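Local coordinates for protein ferulic acid esterase, AmCE1/Fae1A (PDB 5CXX) that probably hydrolyses feruloyl esters as a CE1-family esterase of the alpha/beta-hydrolase fold, and is seen here with ferulic acid in its pocket, at residues Tyr31-Thr36 with Ile126-Glu131; Pro99-Pro104 with Lys120-Phe125; Phe155-Arg160 with Ala180-Ile185; Val176-Pro181 with Ser214-Gly219. All coordinates share one frame; numbering follows the deposited sequence. Where two conformers were deposited one is given.

Interaction 1 (Tyr31-Thr36 with Ile126-Glu131); sequences YYSKVT and INELIE. With SO4 (sulfate ion), chain E.
Y31, on the edge strand 26-33 of the main sheet, points its phenol at E128 of helix 125-140, and its OH donates to E128 OE2 over 2.6 Å. That oxygen lies at the edge of the ring, close to its plane, and is met on its anti side. The same hydroxyl is also hydrogen-bonded to R40 NH1 on the neighbouring strand 38-45. Y32 takes no part in the helix contact, but its backbone N binds O2 of a sulfate ion at 2.7 Å, probably picked up from the crystallisation liquor. S33 takes the other half of the carboxylate: its OG donates to the syn lone pair of E128 OE1 at 2.6 Å. With OG anti to the backbone N (chi1 166°), this hydroxyl also accepts from V35 N and, almost straight, from T36 N at 3.0 Å, giving an ST turn and an ST motif. K34 stretches over the helix backbone, and one water accepts from its NZ and donates to E131 O. V35 packs down onto the helix, its CG2 3.7 Å from N127 O and 3.5 Å from E131 OE1, crossing both side chains at about right angles. T36 brings only CG2 near E128. A buried carboxylate bonded at both oxygens can hardly rotate, and with the guanidinium of R40 as a long, weak ion pair it probably stays ionised.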
loop_
_atom_site.group_PDB
_atom_site.type_symbol
_atom_site.label_atom_id
_atom_site.label_comp_id
_atom_site.label_asym_id
_atom_site.label_seq_id
_atom_site.Cartn_x
_atom_site.Cartn_y
_atom_site.Cartn_z
ATOM N N TYR A 31 1.095 14.842 13.782
ATOM C CA TYR A 31 2.435 15.340 13.439
ATOM C C TYR A 31 2.286 16.479 12.423
ATOM O O TYR A 31 1.269 16.571 11.685
ATOM C CB TYR A 31 3.360 14.228 12.855
ATOM C CG TYR A 31 2.870 13.744 11.506
ATOM C CD1 TYR A 31 1.844 12.784 11.427
ATOM C CD2 TYR A 31 3.387 14.304 10.328
ATOM C CE1 TYR A 31 1.323 12.350 10.136
ATOM C CE2 TYR A 31 2.911 13.860 9.059
ATOM C CZ TYR A 31 1.859 12.935 8.995
ATOM O OH TYR A 31 1.437 12.574 7.721
ATOM N N TYR A 32 3.250 17.387 12.383
ATOM C CA TYR A 32 3.090 18.525 11.468
ATOM C C TYR A 32 3.727 18.223 10.109
ATOM O O TYR A 32 4.863 17.790 10.087
ATOM C CB TYR A 32 3.721 19.824 12.069
ATOM C CG TYR A 32 3.445 21.040 11.209
ATOM C CD1 TYR A 32 2.239 21.741 11.306
ATOM C CD2 TYR A 32 4.346 21.439 10.216
ATOM C CE1 TYR A 32 1.958 22.783 10.448
ATOM C CE2 TYR A 32 4.102 22.451 9.376
ATOM C CZ TYR A 32 2.859 23.173 9.481
ATOM O OH TYR A 32 2.603 24.228 8.646
ATOM N N SER A 33 3.012 18.552 9.040
ATOM C CA SER A 33 3.536 18.346 7.660
ATOM C C SER A 33 3.828 19.689 6.984
ATOM O O SER A 33 2.928 20.494 6.738
ATOM C CB SER A 33 2.484 17.605 6.829
ATOM O OG SER A 33 2.875 17.712 5.431
ATOM N N LYS A 34 5.109 19.885 6.645
ATOM C CA LYS A 34 5.453 21.027 5.806
ATOM C C LYS A 34 4.898 20.917 4.359
ATOM O O LYS A 34 4.951 21.916 3.636
ATOM C CB LYS A 34 6.974 21.246 5.752
ATOM C CG LYS A 34 7.704 20.074 5.141
ATOM C CD LYS A 34 9.248 20.306 5.275
ATOM C CE LYS A 34 9.983 19.098 4.668
ATOM N NZ LYS A 34 11.448 19.229 5.004
ATOM N N VAL A 35 4.466 19.719 3.957
ATOM C CA VAL A 35 3.947 19.524 2.607
ATOM C C VAL A 35 2.508 20.051 2.517
ATOM O O VAL A 35 2.184 20.845 1.615
ATOM C CB VAL A 35 4.049 18.044 2.228
ATOM C CG1 VAL A 35 3.215 17.763 0.991
ATOM C CG2 VAL A 35 5.509 17.646 1.995
ATOM N N THR A 36 1.683 19.649 3.462
ATOM C CA THR A 36 0.284 20.193 3.512
ATOM C C THR A 36 0.179 21.499 4.292
ATOM O O THR A 36 -0.829 22.211 4.230
ATOM C CB THR A 36 -0.688 19.191 4.163
ATOM O OG1 THR A 36 -0.259 18.939 5.514
ATOM C CG2 THR A 36 -0.670 17.832 3.377
ATOM N N ILE A 126 3.255 11.435 -2.570
ATOM C CA ILE A 126 4.682 11.100 -2.756
ATOM C C ILE A 126 5.573 12.074 -1.975
ATOM O O ILE A 126 6.537 11.667 -1.337
ATOM C CB ILE A 126 5.052 11.063 -4.250
ATOM C CG1 ILE A 126 6.504 10.555 -4.423
ATOM C CG2 ILE A 126 4.947 12.483 -4.906
ATOM C CD1 ILE A 126 6.780 10.216 -5.930
ATOM N N ASN A 127 5.198 13.342 -1.894
ATOM C CA ASN A 127 5.960 14.313 -1.155
ATOM C C ASN A 127 5.750 14.170 0.377
ATOM O O ASN A 127 6.715 14.246 1.149
ATOM C CB ASN A 127 5.592 15.750 -1.616
ATOM C CG ASN A 127 5.967 15.945 -3.073
ATOM O OD1 ASN A 127 7.115 15.636 -3.418
ATOM N ND2 ASN A 127 5.022 16.326 -3.943
ATOM N N GLU A 128 4.499 13.913 0.777
ATOM C CA GLU A 128 4.186 13.675 2.215
ATOM C C GLU A 128 4.979 12.488 2.740
ATOM O O GLU A 128 5.607 12.585 3.795
ATOM C CB GLU A 128 2.670 13.407 2.388
ATOM C CG GLU A 128 2.258 13.116 3.856
ATOM C CD GLU A 128 2.466 14.350 4.747
ATOM O OE1 GLU A 128 2.646 15.478 4.218
ATOM O OE2 GLU A 128 2.475 14.185 5.987
ATOM N N LEU A 129 5.012 11.412 1.951
ATOM C CA LEU A 129 5.686 10.198 2.441
ATOM C C LEU A 129 7.210 10.462 2.570
ATOM O O LEU A 129 7.829 10.156 3.591
ATOM C CB LEU A 129 5.362 9.027 1.490
ATOM C CG LEU A 129 6.124 7.732 1.907
ATOM C CD1 LEU A 129 5.582 7.164 3.215
ATOM C CD2 LEU A 129 5.978 6.679 0.756
ATOM N N ILE A 130 7.811 10.991 1.488
ATOM C CA ILE A 130 9.291 11.044 1.419
ATOM C C ILE A 130 9.855 12.183 2.250
ATOM O O ILE A 130 10.889 12.014 2.922
ATOM C CB ILE A 130 9.716 11.136 -0.079
ATOM C CG1 ILE A 130 9.349 9.798 -0.734
ATOM C CG2 ILE A 130 11.189 11.485 -0.204
ATOM C CD1 ILE A 130 9.493 9.845 -2.301
ATOM N N GLU A 131 9.148 13.334 2.250
ATOM C CA GLU A 131 9.664 14.523 2.932
ATOM C C GLU A 131 9.255 14.608 4.407
ATOM O O GLU A 131 9.922 15.311 5.167
ATOM C CB GLU A 131 9.171 15.823 2.251
ATOM C CG GLU A 131 9.650 15.894 0.795
ATOM C CD GLU A 131 9.111 17.137 0.114
ATOM O OE1 GLU A 131 8.754 18.120 0.791
ATOM O OE2 GLU A 131 9.014 17.132 -1.107
HETATM S S SO4 E . 6.206 17.115 15.042
HETATM O O1 SO4 E . 7.120 16.569 13.993
HETATM O O2 SO4 E . 4.945 17.494 14.472
HETATM O O3 SO4 E . 6.870 18.303 15.563
HETATM O O4 SO4 E . 5.926 16.189 16.168
HETATM O O HOH W 1 12.297 16.495 4.789
#

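Interaction 2 (Pro99-Pro104 with Lys120-Phe125); sequences PDVYAP and KGYDNF
V101 sits between two aromatic side chains of 120-125: its CG1 touches Y122 CD2 at 3.5 Å and makes an off-centre CH-pi contact with the F125 ring. V101 O and Y102 CA lie over one face of the Y122 ring, while the Y102 ring meets it obliquely, planes 37° apart. At the far end of F125, CZ rests on P99 CB at 3.5 Å. One backbone bond, A103 N to G121 O (3.0 Å), and one from a side chain, N124 ND2 to A103 O (2.9 Å), join the segments. N124 CG lies anti to its backbone N (chi1 -160°), which brings the amide to A103 O nearly along the C=O axis and in its own plane. A CB on G121 would run into Y102 CE1. Further out, D100 OD1 accepts from Y102 N in an Asx turn, N124 OD1 is held by N127 ND2 and K105 NZ, and Y122 OH bonds to Y118 OH. A leucine in place of Y122 would probably deprive Y118 of that hydroxyl partner and uncover V101 O and the Y102 ring. With OD1 and ND2 both hydrogen-bonded, the N124 amide is probably held against a flip and ties the loop after strand 95-99 to the 120-125 segment.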
loop_
_atom_site.group_PDB
_atom_site.type_symbol
_atom_site.label_atom_id
_atom_site.label_comp_id
_atom_site.label_asym_id
_atom_site.label_seq_id
_atom_site.Cartn_x
_atom_site.Cartn_y
_atom_site.Cartn_z
ATOM N N PRO A 99 -1.090 5.790 6.864
ATOM C CA PRO A 99 -1.195 7.250 6.709
ATOM C C PRO A 99 -2.612 7.676 6.313
ATOM O O PRO A 99 -3.438 6.877 5.899
ATOM C CB PRO A 99 -0.242 7.577 5.552
ATOM C CG PRO A 99 0.679 6.328 5.453
ATOM C CD PRO A 99 -0.289 5.175 5.779
ATOM N N ASP A 100 -2.821 8.990 6.468
ATOM C CA ASP A 100 -3.885 9.669 5.718
ATOM C C ASP A 100 -3.298 10.066 4.377
ATOM O O ASP A 100 -2.321 10.843 4.324
ATOM C CB ASP A 100 -4.331 10.891 6.541
ATOM C CG ASP A 100 -5.342 11.766 5.805
ATOM O OD1 ASP A 100 -5.666 11.479 4.626
ATOM O OD2 ASP A 100 -5.804 12.752 6.477
ATOM N N VAL A 101 -3.769 9.435 3.307
ATOM C CA VAL A 101 -3.119 9.545 1.994
ATOM C C VAL A 101 -3.536 10.825 1.254
ATOM O O VAL A 101 -2.874 11.224 0.294
ATOM C CB VAL A 101 -3.474 8.311 1.113
ATOM C CG1 VAL A 101 -2.658 8.307 -0.237
ATOM C CG2 VAL A 101 -3.151 7.075 1.941
ATOM N N TYR A 102 -4.581 11.491 1.749
ATOM C CA TYR A 102 -5.043 12.701 1.022
ATOM C C TYR A 102 -4.263 13.885 1.570
ATOM O O TYR A 102 -4.553 14.421 2.649
ATOM C CB TYR A 102 -6.562 12.892 1.196
ATOM C CG TYR A 102 -7.050 14.135 0.454
ATOM C CD1 TYR A 102 -6.802 14.254 -0.932
ATOM C CD2 TYR A 102 -7.685 15.182 1.133
ATOM C CE1 TYR A 102 -7.182 15.407 -1.595
ATOM C CE2 TYR A 102 -8.093 16.355 0.451
ATOM C CZ TYR A 102 -7.830 16.459 -0.898
ATOM O OH TYR A 102 -8.239 17.580 -1.539
ATOM N N ALA A 103 -3.229 14.293 0.810
ATOM C CA ALA A 103 -2.286 15.309 1.287
ATOM C C ALA A 103 -2.161 16.484 0.331
ATOM O O ALA A 103 -1.111 16.729 -0.238
ATOM C CB ALA A 103 -0.883 14.624 1.490
ATOM N N PRO A 104 -3.222 17.250 0.133
ATOM C CA PRO A 104 -3.195 18.383 -0.799
ATOM C C PRO A 104 -2.321 19.524 -0.309
ATOM O O PRO A 104 -2.276 19.845 0.911
ATOM C CB PRO A 104 -4.696 18.848 -0.828
ATOM C CG PRO A 104 -5.164 18.481 0.623
ATOM C CD PRO A 104 -4.508 17.102 0.841
ATOM N N LYS A 120 -5.509 14.977 -7.110
ATOM C CA LYS A 120 -4.180 15.620 -6.961
ATOM C C LYS A 120 -3.619 15.484 -5.537
ATOM O O LYS A 120 -2.409 15.406 -5.338
ATOM C CB LYS A 120 -4.253 17.101 -7.320
ATOM C CG LYS A 120 -4.472 17.291 -8.855
ATOM C CD LYS A 120 -4.565 18.794 -9.111
ATOM C CE LYS A 120 -4.909 19.069 -10.601
ATOM N NZ LYS A 120 -5.169 20.524 -10.772
ATOM N N GLY A 121 -4.505 15.496 -4.535
ATOM C CA GLY A 121 -4.060 15.334 -3.149
ATOM C C GLY A 121 -3.474 13.970 -2.838
ATOM O O GLY A 121 -2.522 13.869 -2.032
ATOM N N TYR A 122 -3.950 12.944 -3.527
ATOM C CA TYR A 122 -3.353 11.635 -3.414
ATOM C C TYR A 122 -2.014 11.591 -4.152
ATOM O O TYR A 122 -1.035 10.970 -3.689
ATOM C CB TYR A 122 -4.323 10.514 -3.993
ATOM C CG TYR A 122 -5.489 10.304 -3.050
ATOM C CD1 TYR A 122 -6.558 11.209 -3.022
ATOM C CD2 TYR A 122 -5.494 9.167 -2.185
ATOM C CE1 TYR A 122 -7.621 11.014 -2.085
ATOM C CE2 TYR A 122 -6.568 8.972 -1.275
ATOM C CZ TYR A 122 -7.565 9.899 -1.226
ATOM O OH TYR A 122 -8.623 9.717 -0.317
ATOM N N ASP A 123 -1.985 12.227 -5.325
ATOM C CA ASP A 123 -0.704 12.288 -6.060
ATOM C C ASP A 123 0.365 12.956 -5.222
ATOM O O ASP A 123 1.548 12.555 -5.232
ATOM C CB ASP A 123 -0.847 13.067 -7.377
ATOM C CG ASP A 123 -1.920 12.496 -8.307
ATOM O OD1 ASP A 123 -2.192 11.276 -8.157
ATOM O OD2 ASP A 123 -2.411 13.262 -9.156
ATOM N N ASN A 124 -0.016 13.969 -4.437
ATOM C CA ASN A 124 0.956 14.710 -3.670
ATOM C C ASN A 124 1.490 13.931 -2.487
ATOM O O ASN A 124 2.460 14.361 -1.831
ATOM C CB ASN A 124 0.307 16.050 -3.182
ATOM C CG ASN A 124 1.342 17.066 -2.813
ATOM O OD1 ASN A 124 2.325 17.272 -3.562
ATOM N ND2 ASN A 124 1.102 17.788 -1.712
ATOM N N PHE A 125 0.880 12.785 -2.198
ATOM C CA PHE A 125 1.329 11.943 -1.115
ATOM C C PHE A 125 2.779 11.464 -1.322
ATOM O O PHE A 125 3.459 11.207 -0.323
ATOM C CB PHE A 125 0.398 10.714 -0.939
ATOM C CG PHE A 125 0.758 9.930 0.311
ATOM C CD1 PHE A 125 0.470 10.466 1.572
ATOM C CD2 PHE A 125 1.428 8.717 0.231
ATOM C CE1 PHE A 125 0.876 9.804 2.734
ATOM C CE2 PHE A 125 1.808 8.060 1.359
ATOM C CZ PHE A 125 1.522 8.578 2.640
#

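Interaction 3 (Phe155-Arg160 with Ala180-Ile185); sequences FSMGAR and APAPGI. With FER (3-(4-hydroxy-3-methoxyphenyl)-2-propenoic acid), chain D.
A159 CB presses against P181 CA at 3.5 Å, tight for two carbons, and beside it S156 O accepts from both R160 N and A182 N. The A182 bond, 3.2 Å from N to S156 O, comes from far above the carbonyl plane, while S156 CA-H points at A180 O. R160 closes the far end: its chain, extended from CG to NE, carries NH1 to P183 O, a 2.8 Å bond on a lone pair and in the guanidinium plane. M157 CE covers one face of that guanidinium and G184 O lies toward the rim of the other; a CB on G184 would run into R160 NH1. A methionine in place of R160 is likely to leave P183 O without this donor and D123 without this salt-bridge partner. Packing is looser at the margins, as between F155 CE1 and A180 CB at 4.1 Å. On the ligand side, A182 CB and P183 CG touch ferulic acid, and M157 N donates to its O1 at 2.8 Å. S156, with phi 59° in a sharp strand-to-helix turn and OG hydrogen-bonded in one conformer to H253 NE2, fits the nucleophile elbow of alpha/beta-hydrolases, and M157 N probably belongs to the oxyanion hole.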
loop_
_atom_site.group_PDB
_atom_site.type_symbol
_atom_site.label_atom_id
_atom_site.label_comp_id
_atom_site.label_asym_id
_atom_site.label_seq_id
_atom_site.Cartn_x
_atom_site.Cartn_y
_atom_site.Cartn_z
ATOM N N PHE A 155 -4.755 0.014 -1.149
ATOM C CA PHE A 155 -5.966 -0.408 -1.805
ATOM C C PHE A 155 -6.509 0.696 -2.698
ATOM O O PHE A 155 -6.576 1.841 -2.265
ATOM C CB PHE A 155 -7.005 -0.730 -0.732
ATOM C CG PHE A 155 -8.385 -1.003 -1.278
ATOM C CD1 PHE A 155 -8.622 -2.077 -2.121
ATOM C CD2 PHE A 155 -9.479 -0.207 -0.830
ATOM C CE1 PHE A 155 -9.925 -2.366 -2.566
ATOM C CE2 PHE A 155 -10.800 -0.499 -1.294
ATOM C CZ PHE A 155 -11.002 -1.562 -2.153
ATOM N N SER A 156 -6.853 0.323 -3.933
ATOM C CA SER A 156 -7.611 1.172 -4.876
ATOM C C SER A 156 -6.836 2.455 -5.105
ATOM O O SER A 156 -5.729 2.376 -5.682
ATOM C CB SER A 156 -9.032 1.396 -4.414
ATOM O OG SER A 156 -9.792 1.758 -5.542
ATOM N N MET A 157 -7.358 3.641 -4.762
ATOM C CA MET A 157 -6.525 4.797 -5.009
ATOM C C MET A 157 -5.160 4.694 -4.295
ATOM O O MET A 157 -4.152 5.208 -4.778
ATOM C CB MET A 157 -7.255 6.105 -4.518
ATOM C CG MET A 157 -6.564 7.372 -5.053
ATOM S SD MET A 157 -6.898 7.568 -6.851
ATOM C CE MET A 157 -6.133 9.175 -7.148
ATOM N N GLY A 158 -5.147 4.069 -3.117
ATOM C CA GLY A 158 -3.887 3.905 -2.351
ATOM C C GLY A 158 -2.951 2.909 -3.061
ATOM O O GLY A 158 -1.730 3.007 -2.893
ATOM N N ALA A 159 -3.529 2.005 -3.837
ATOM C CA ALA A 159 -2.738 1.063 -4.636
ATOM C C ALA A 159 -2.161 1.756 -5.908
ATOM O O ALA A 159 -1.027 1.463 -6.311
ATOM C CB ALA A 159 -3.636 -0.114 -5.046
ATOM N N ARG A 160 -2.950 2.615 -6.547
ATOM C CA ARG A 160 -2.417 3.470 -7.591
ATOM C C ARG A 160 -1.246 4.294 -7.062
ATOM O O ARG A 160 -0.178 4.387 -7.706
ATOM C CB ARG A 160 -3.559 4.368 -8.140
ATOM C CG ARG A 160 -3.026 5.728 -8.585
ATOM C CD ARG A 160 -4.125 6.526 -9.365
ATOM N NE ARG A 160 -3.762 7.931 -9.319
ATOM C CZ ARG A 160 -4.359 8.838 -10.108
ATOM N NH1 ARG A 160 -5.296 8.465 -10.997
ATOM N NH2 ARG A 160 -4.020 10.127 -9.987
ATOM N N ALA A 180 -6.071 -3.951 -6.107
ATOM C CA ALA A 180 -7.121 -3.322 -6.935
ATOM C C ALA A 180 -6.814 -1.859 -7.229
ATOM O O ALA A 180 -7.662 -0.987 -6.972
ATOM C CB ALA A 180 -8.521 -3.465 -6.289
ATOM N N PRO A 181 -5.661 -1.565 -7.830
ATOM C CA PRO A 181 -5.310 -0.160 -8.100
ATOM C C PRO A 181 -6.259 0.571 -9.078
ATOM O O PRO A 181 -6.784 0.030 -10.047
ATOM C CB PRO A 181 -3.886 -0.271 -8.714
ATOM C CG PRO A 181 -3.845 -1.662 -9.382
ATOM C CD PRO A 181 -4.587 -2.495 -8.279
ATOM N N ALA A 182 -6.480 1.843 -8.741
ATOM C CA ALA A 182 -7.371 2.727 -9.479
ATOM C C ALA A 182 -6.800 3.133 -10.849
ATOM O O ALA A 182 -5.561 3.143 -11.023
ATOM C CB ALA A 182 -7.623 3.998 -8.576
ATOM N N PRO A 183 -7.671 3.571 -11.758
ATOM C CA PRO A 183 -7.199 4.113 -13.045
ATOM C C PRO A 183 -6.382 5.369 -12.877
ATOM O O PRO A 183 -6.499 6.093 -11.870
ATOM C CB PRO A 183 -8.480 4.453 -13.808
ATOM C CG PRO A 183 -9.578 4.596 -12.699
ATOM C CD PRO A 183 -9.154 3.611 -11.635
ATOM N N GLY A 184 -5.569 5.650 -13.902
ATOM C CA GLY A 184 -4.926 6.942 -14.065
ATOM C C GLY A 184 -3.447 7.021 -13.733
ATOM O O GLY A 184 -2.860 8.139 -13.818
ATOM N N ILE A 185 -2.817 5.897 -13.382
ATOM C CA ILE A 185 -1.343 5.976 -13.293
ATOM C C ILE A 185 -0.849 6.409 -14.684
ATOM O O ILE A 185 0.022 7.274 -14.824
ATOM C CB ILE A 185 -0.688 4.645 -12.937
ATOM C CG1 ILE A 185 -1.127 4.275 -11.513
ATOM C CG2 ILE A 185 0.873 4.759 -13.018
ATOM C CD1 ILE A 185 -0.656 2.859 -11.163
HETATM C C4 FER D . -11.691 6.501 -10.747
HETATM C C5 FER D . -12.494 5.475 -10.171
HETATM C C6 FER D . -12.201 5.010 -8.923
HETATM C C3 FER D . -10.559 6.946 -10.040
HETATM C C2 FER D . -10.263 6.511 -8.776
HETATM C C1 FER D . -11.064 5.531 -8.220
HETATM C C10 FER D . -8.608 8.163 -10.070
HETATM C C7 FER D . -10.750 5.076 -6.835
HETATM C C8 FER D . -11.598 4.398 -6.043
HETATM C C9 FER D . -11.126 4.001 -4.646
HETATM O O1 FER D . -9.978 4.308 -4.195
HETATM O O2 FER D . -11.931 3.373 -3.909
HETATM O O4 FER D . -11.886 7.039 -11.983
HETATM O O3 FER D . -9.850 7.899 -10.712
#

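Interaction 4 (Val176-Pro181 with Ser214-Gly219); sequences VGAFAP and SLIDCG
L215 N donates to V176 O at 2.8 Å, and L215 O accepts from A178 N at the same 2.8 Å, so both the N and the O of L215 are bonded to the same neighbouring strand. This is the parallel pairing of two inner strands of the alpha/beta-hydrolase sheet; the segments 176-179 and 214-219 run 6° apart with their axes 4.7 Å from each other. The bonds continue in the alternating pattern of a parallel pair: D217 N reaches A178 O at 3.0 Å, and D217 O takes A180 N at 2.8 Å. A180 N sits above the plane of D217 C=O, just where its chain leaves the strand with positive phi (57°). Between these bonds, the CA-H groups of S214, G177 and I216 point at the carbonyls of V176, L215 and A178, making close CA-H...O contacts.

On one face of the sheet A178 CB meets I216 CG1 at 4.1 Å, and I216 CG2 touches P181 CD; helices 157-168 and 228-238 cover this side, with A159 and L163 on A178 and L236 on I216. On the other face L215 CD2 comes up to the edge of the F179 ring, in its plane, 4.0 Å from CE1. Here D217 holds its carboxylate perpendicular to that ring; CG lies between the backbone N and the carbonyl carbon (chi1 85°), which turns OD1 toward F179. This OD1, buried and with no polar partner in the model, ends 3.2 Å from F179 CA.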
loop_
_atom_site.group_PDB
_atom_site.type_symbol
_atom_site.label_atom_id
_atom_site.label_comp_id
_atom_site.label_asym_id
_atom_site.label_seq_id
_atom_site.Cartn_x
_atom_site.Cartn_y
_atom_site.Cartn_z
ATOM N N VAL A 176 6.530 -3.347 -3.289
ATOM C CA VAL A 176 5.360 -2.599 -3.699
ATOM C C VAL A 176 4.168 -3.527 -3.824
ATOM O O VAL A 176 4.262 -4.535 -4.522
ATOM C CB VAL A 176 5.572 -1.883 -5.066
ATOM C CG1 VAL A 176 4.382 -0.964 -5.421
ATOM C CG2 VAL A 176 6.944 -1.201 -5.076
ATOM N N GLY A 177 3.040 -3.180 -3.187
ATOM C CA GLY A 177 1.854 -4.012 -3.230
ATOM C C GLY A 177 0.666 -3.175 -3.631
ATOM O O GLY A 177 0.346 -2.141 -3.036
ATOM N N ALA A 178 -0.072 -3.641 -4.626
ATOM C CA ALA A 178 -1.160 -2.839 -5.158
ATOM C C ALA A 178 -2.413 -3.697 -5.199
ATOM O O ALA A 178 -2.508 -4.595 -6.072
ATOM C CB ALA A 178 -0.825 -2.311 -6.591
ATOM N N PHE A 179 -3.372 -3.451 -4.300
ATOM C CA PHE A 179 -4.584 -4.276 -4.252
ATOM C C PHE A 179 -5.701 -3.501 -4.905
ATOM O O PHE A 179 -6.149 -2.475 -4.373
ATOM C CB PHE A 179 -4.917 -4.659 -2.776
ATOM C CG PHE A 179 -3.679 -5.040 -1.959
ATOM C CD1 PHE A 179 -2.628 -5.760 -2.534
ATOM C CD2 PHE A 179 -3.560 -4.591 -0.614
ATOM C CE1 PHE A 179 -1.479 -6.031 -1.830
ATOM C CE2 PHE A 179 -2.408 -4.903 0.121
ATOM C CZ PHE A 179 -1.346 -5.618 -0.480
ATOM N N ALA A 180 -6.071 -3.951 -6.107
ATOM C CA ALA A 180 -7.121 -3.322 -6.935
ATOM C C ALA A 180 -6.814 -1.859 -7.229
ATOM O O ALA A 180 -7.662 -0.987 -6.972
ATOM C CB ALA A 180 -8.521 -3.465 -6.289
ATOM N N PRO A 181 -5.661 -1.565 -7.830
ATOM C CA PRO A 181 -5.310 -0.160 -8.100
ATOM C C PRO A 181 -6.259 0.571 -9.078
ATOM O O PRO A 181 -6.784 0.030 -10.047
ATOM C CB PRO A 181 -3.886 -0.271 -8.714
ATOM C CG PRO A 181 -3.845 -1.662 -9.382
ATOM C CD PRO A 181 -4.587 -2.495 -8.279
ATOM N N SER A 214 7.131 -6.698 -6.604
ATOM C CA SER A 214 6.037 -5.836 -7.075
ATOM C C SER A 214 4.862 -6.762 -7.218
ATOM O O SER A 214 4.996 -7.794 -7.882
ATOM C CB SER A 214 6.413 -5.180 -8.417
ATOM O OG SER A 214 5.268 -4.537 -8.909
ATOM N N LEU A 215 3.744 -6.484 -6.529
ATOM C CA LEU A 215 2.617 -7.425 -6.571
ATOM C C LEU A 215 1.369 -6.656 -6.817
ATOM O O LEU A 215 1.138 -5.644 -6.142
ATOM C CB LEU A 215 2.498 -8.189 -5.255
ATOM C CG LEU A 215 1.333 -9.190 -5.075
ATOM C CD1 LEU A 215 1.732 -10.347 -4.121
ATOM C CD2 LEU A 215 -0.010 -8.513 -4.591
ATOM N N ILE A 216 0.515 -7.165 -7.701
ATOM C CA ILE A 216 -0.743 -6.512 -8.028
ATOM C C ILE A 216 -1.831 -7.579 -8.009
ATOM O O ILE A 216 -1.631 -8.688 -8.554
ATOM C CB ILE A 216 -0.723 -5.903 -9.444
ATOM C CG1 ILE A 216 0.386 -4.899 -9.587
ATOM C CG2 ILE A 216 -2.093 -5.238 -9.735
ATOM C CD1 ILE A 216 0.487 -4.361 -11.065
ATOM N N ASP A 217 -2.980 -7.270 -7.359
ATOM C CA ASP A 217 -4.143 -8.159 -7.509
ATOM C C ASP A 217 -5.399 -7.370 -7.753
ATOM O O ASP A 217 -5.397 -6.111 -7.733
ATOM C CB ASP A 217 -4.325 -9.171 -6.309
ATOM C CG ASP A 217 -5.110 -8.592 -5.087
ATOM O OD1 ASP A 217 -5.035 -7.394 -4.844
ATOM O OD2 ASP A 217 -5.805 -9.389 -4.395
ATOM N N CYS A 218 -6.454 -8.113 -8.039
ATOM C CA CYS A 218 -7.779 -7.507 -8.216
ATOM C C CYS A 218 -8.823 -8.600 -8.237
ATOM O O CYS A 218 -8.541 -9.699 -8.735
ATOM C CB CYS A 218 -7.856 -6.708 -9.549
ATOM S SG CYS A 218 -9.337 -5.629 -9.668
ATOM N N GLY A 219 -10.037 -8.333 -7.722
ATOM C CA GLY A 219 -11.159 -9.214 -7.967
ATOM C C GLY A 219 -11.440 -9.339 -9.475
ATOM O O GLY A 219 -11.187 -8.423 -10.264
#

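Interactions 3 and 4 share A180 and P181 and have centres 8 Å apart: as strand 175-179 ends, it passes straight into the loop that lines the ferulic acid pocket, and S156 N probably bonds to F179 O (2.9 Å). Interaction 2 reaches the same site from helix 116-123, through D123 OD1 to R160 NH2, a salt bridge of 2.8 Å, and through Y122 CD2 on M157 CG (3.5 Å). Interaction 1 is further off, its centre about 20 Å from that of interaction 3, but it adjoins interaction 2, where V35 CG1 lies 3.4 Å from N124 ND2. Together the contacts run from the outer strand 26-33, past the apparent nucleophile, to strand 213-219.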